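Local coordinates for phenol hydroxylase component phL (Pseudomonas stutzeri, PDB 3U52), which is probably the beta subunit of the hydroxylase component of a multicomponent phenol hydroxylase, which oxidises phenol with molecular oxygen, at residues Arg105-Arg110 with Ala243-Met248. Numbering follows the deposited sequence.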
ATOM      1  N   ARG D 105      -0.707  35.454  -9.216  1.00 32.34           N
ATOM      2  CA  ARG D 105      -1.393  36.707  -8.940  1.00 32.80           C
ATOM      3  C   ARG D 105      -0.473  37.932  -8.792  1.00 32.75           C
ATOM      4  O   ARG D 105      -0.948  39.045  -8.516  1.00 32.63           O
ATOM      5  CB  ARG D 105      -2.241  36.542  -7.691  1.00 33.16           C
ATOM      6  CG  ARG D 105      -3.425  35.685  -7.976  1.00 34.53           C
ATOM      7  CD  ARG D 105      -4.267  35.466  -6.776  1.00 36.75           C
ATOM      8  NE  ARG D 105      -5.500  34.893  -7.265  1.00 40.81           N
ATOM      9  CZ  ARG D 105      -6.683  35.492  -7.243  1.00 38.50           C
ATOM     10  NH1 ARG D 105      -6.864  36.690  -6.696  1.00 39.66           N
ATOM     11  NH2 ARG D 105      -7.693  34.845  -7.750  1.00 42.38           N
ATOM     12  N   ASN D 106       0.833  37.718  -8.963  1.00 31.60           N
ATOM     13  CA  ASN D 106       1.820  38.772  -8.877  1.00 31.95           C
ATOM     14  C   ASN D 106       1.759  39.531  -7.585  1.00 31.11           C
ATOM     15  O   ASN D 106       1.929  40.748  -7.557  1.00 31.26           O
ATOM     16  CB  ASN D 106       1.689  39.733 -10.058  1.00 32.48           C
ATOM     17  CG  ASN D 106       1.796  39.024 -11.369  1.00 32.86           C
ATOM     18  OD1 ASN D 106       2.757  38.300 -11.640  1.00 37.71           O
ATOM     19  ND2 ASN D 106       0.815  39.231 -12.203  1.00 35.92           N
ATOM     20  N   LEU D 107       1.548  38.800  -6.501  1.00 30.34           N
ATOM     21  CA  LEU D 107       1.422  39.420  -5.199  1.00 30.60           C
ATOM     22  C   LEU D 107       2.733  40.081  -4.728  1.00 31.04           C
ATOM     23  O   LEU D 107       2.695  41.073  -4.011  1.00 31.51           O
ATOM     24  CB  LEU D 107       0.868  38.413  -4.178  1.00 30.32           C
ATOM     25  CG  LEU D 107      -0.528  37.858  -4.544  1.00 29.56           C
ATOM     26  CD1 LEU D 107      -1.097  36.976  -3.431  1.00 30.29           C
ATOM     27  CD2 LEU D 107      -1.505  39.014  -4.822  1.00 30.30           C
ATOM     28  N   LEU D 108       3.873  39.542  -5.158  1.00 31.74           N
ATOM     29  CA  LEU D 108       5.187  40.082  -4.789  1.00 32.98           C
ATOM     30  C   LEU D 108       5.740  41.039  -5.821  1.00 33.25           C
ATOM     31  O   LEU D 108       6.337  42.045  -5.452  1.00 33.79           O
ATOM     32  CB  LEU D 108       6.203  38.973  -4.560  1.00 33.03           C
ATOM     33  CG  LEU D 108       5.966  38.059  -3.355  1.00 34.73           C
ATOM     34  CD1 LEU D 108       7.267  37.317  -3.031  1.00 34.52           C
ATOM     35  CD2 LEU D 108       5.464  38.814  -2.133  1.00 36.38           C
ATOM     36  N   THR D 109       5.545  40.733  -7.100  1.00 34.14           N
ATOM     37  CA  THR D 109       6.063  41.582  -8.169  1.00 35.00           C
ATOM     38  C   THR D 109       5.266  42.894  -8.301  1.00 35.75           C
ATOM     39  O   THR D 109       5.810  43.896  -8.756  1.00 36.40           O
ATOM     40  CB  THR D 109       6.121  40.870  -9.527  1.00 34.79           C
ATOM     41  OG1 THR D 109       4.818  40.368  -9.828  1.00 36.57           O
ATOM     42  CG2 THR D 109       7.096  39.721  -9.514  1.00 34.92           C
ATOM     43  N   ARG D 110       4.004  42.905  -7.878  1.00 35.78           N
ATOM     44  CA  ARG D 110       3.227  44.154  -7.851  1.00 36.26           C
ATOM     45  C   ARG D 110       3.582  45.127  -6.708  1.00 36.24           C
ATOM     46  O   ARG D 110       3.068  46.263  -6.679  1.00 35.79           O
ATOM     47  CB  ARG D 110       1.730  43.875  -7.813  1.00 35.88           C
ATOM     48  CG  ARG D 110       1.161  43.849  -6.414  1.00 37.89           C
ATOM     49  CD  ARG D 110      -0.297  43.461  -6.524  1.00 42.97           C
ATOM     50  NE  ARG D 110      -0.981  43.373  -5.239  1.00 47.06           N
ATOM     51  CZ  ARG D 110      -2.154  42.764  -5.079  1.00 47.90           C
ATOM     52  NH1 ARG D 110      -2.752  42.183  -6.122  1.00 49.42           N
ATOM     53  NH2 ARG D 110      -2.716  42.718  -3.886  1.00 47.88           N
ATOM     54  N   ALA D 243       3.428  44.715   2.992  1.00 31.58           N
ATOM     55  CA  ALA D 243       3.997  43.435   2.545  1.00 32.15           C
ATOM     56  C   ALA D 243       3.269  42.220   3.133  1.00 32.38           C
ATOM     57  O   ALA D 243       3.819  41.115   3.175  1.00 32.17           O
ATOM     58  CB  ALA D 243       5.473  43.391   2.875  1.00 32.14           C
ATOM     59  N   GLU D 244       2.044  42.444   3.596  1.00 33.29           N
ATOM     60  CA  GLU D 244       1.218  41.458   4.297  1.00 35.54           C
ATOM     61  C   GLU D 244       1.153  40.088   3.572  1.00 34.52           C
ATOM     62  O   GLU D 244       1.146  39.055   4.218  1.00 34.04           O
ATOM     63  CB  GLU D 244      -0.196  42.058   4.543  1.00 36.74           C
ATOM     64  CG  GLU D 244      -1.158  41.219   5.430  1.00 44.77           C
ATOM     65  CD  GLU D 244      -2.701  41.506   5.185  1.00 53.13           C
ATOM     66  OE1 GLU D 244      -3.105  42.705   5.086  1.00 54.39           O
ATOM     67  OE2 GLU D 244      -3.507  40.515   5.107  1.00 56.13           O
ATOM     68  N   ASP D 245       1.129  40.088   2.234  1.00 34.34           N
ATOM     69  CA  ASP D 245       1.010  38.831   1.470  1.00 34.92           C
ATOM     70  C   ASP D 245       2.167  37.818   1.659  1.00 33.65           C
ATOM     71  O   ASP D 245       1.972  36.638   1.487  1.00 33.37           O
ATOM     72  CB  ASP D 245       0.727  39.108  -0.014  1.00 35.59           C
ATOM     73  CG  ASP D 245      -0.661  39.793  -0.236  1.00 39.32           C
ATOM     74  OD1 ASP D 245      -1.464  39.855   0.714  1.00 39.97           O
ATOM     75  OD2 ASP D 245      -0.950  40.262  -1.362  1.00 43.03           O
ATOM     76  N   VAL D 246       3.350  38.261   2.056  1.00 33.11           N
ATOM     77  CA  VAL D 246       4.429  37.297   2.364  1.00 32.43           C
ATOM     78  C   VAL D 246       4.115  36.376   3.546  1.00 31.05           C
ATOM     79  O   VAL D 246       4.757  35.366   3.683  1.00 30.81           O
ATOM     80  CB  VAL D 246       5.830  37.960   2.608  1.00 33.27           C
ATOM     81  CG1 VAL D 246       6.144  38.954   1.511  1.00 33.52           C
ATOM     82  CG2 VAL D 246       5.868  38.605   3.955  1.00 33.83           C
ATOM     83  N   SER D 247       3.139  36.716   4.383  1.00 30.12           N
ATOM     84  CA  SER D 247       2.692  35.844   5.480  1.00 29.56           C
ATOM     85  C   SER D 247       2.252  34.448   5.033  1.00 29.21           C
ATOM     86  O   SER D 247       2.393  33.482   5.761  1.00 27.85           O
ATOM     87  CB  SER D 247       1.501  36.447   6.206  1.00 30.13           C
ATOM     88  OG  SER D 247       1.883  37.457   7.097  1.00 32.96           O
ATOM     89  N   MET D 248       1.647  34.361   3.863  1.00 29.64           N
ATOM     90  CA  MET D 248       1.180  33.077   3.417  1.00 31.02           C
ATOM     91  C   MET D 248       2.366  32.253   2.965  1.00 30.45           C
ATOM     92  O   MET D 248       2.309  31.013   2.987  1.00 30.80           O
ATOM     93  CB  MET D 248       0.096  33.208   2.328  1.00 31.70           C
ATOM     94  CG  MET D 248       0.540  33.816   0.999  1.00 36.64           C
ATOM     95  SD  MET D 248      -0.891  33.932  -0.178  1.00 49.14           S
ATOM     96  CE  MET D 248      -1.751  35.385   0.390  1.00 43.67           C
TER
HETATM   97  O   HOH W   1       0.790  42.009  -2.437  1.00 33.01           O
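Leu107 lies against the carboxylate of Asp245, the two side chains meeting nearly at right angles. Asp245 OD2 rests along the whole side of the leucine, close to its CB, CG and both methyls, with Leu107 CD2 nearest at 3.7 Å. Leu107 CG is anti to its own carbonyl carbon, beside the backbone N (chi1 -60°), which turns the branch toward Asp245 and Met248. Asp245 OD2 accepts a 2.7 Å hydrogen bond from a water that also donates to Leu107 O, so one solvent molecule ties the carboxylate to the opposing backbone where no direct hydrogen bond joins the segments. Leu107 CD2 sits 3.6 Å above one guanidinium face of Arg110, offset toward its rim. Across the contact, Arg110 NH2 is 3.9 Å from Asp245 OD2, a long salt bridge carried by charge alone, the planes of the two groups being 59° apart. Met248 bends at chi3 (79°), which brings Met248 CE to 4.2 Å from Leu107 CD1. On the more buried flank Leu108 CD2 packs on Val246 CG1 at 3.7 Å. Cutting Leu107 back to alanine would probably open a gap beside Asp245 OD2 and Met248 CE. At the subunit interface, Glu244 pairs with Arg110 of the second subunit. Residues 106-110 form the loop after helix 81-105, which ends in a Schellman motif at Asn106 and whose Phe101 and Cys102 touch both Leu107 and Met248; Leu108 also rests on helix 147-175, whereas Val246 packs on helices 113-122 and 211-240.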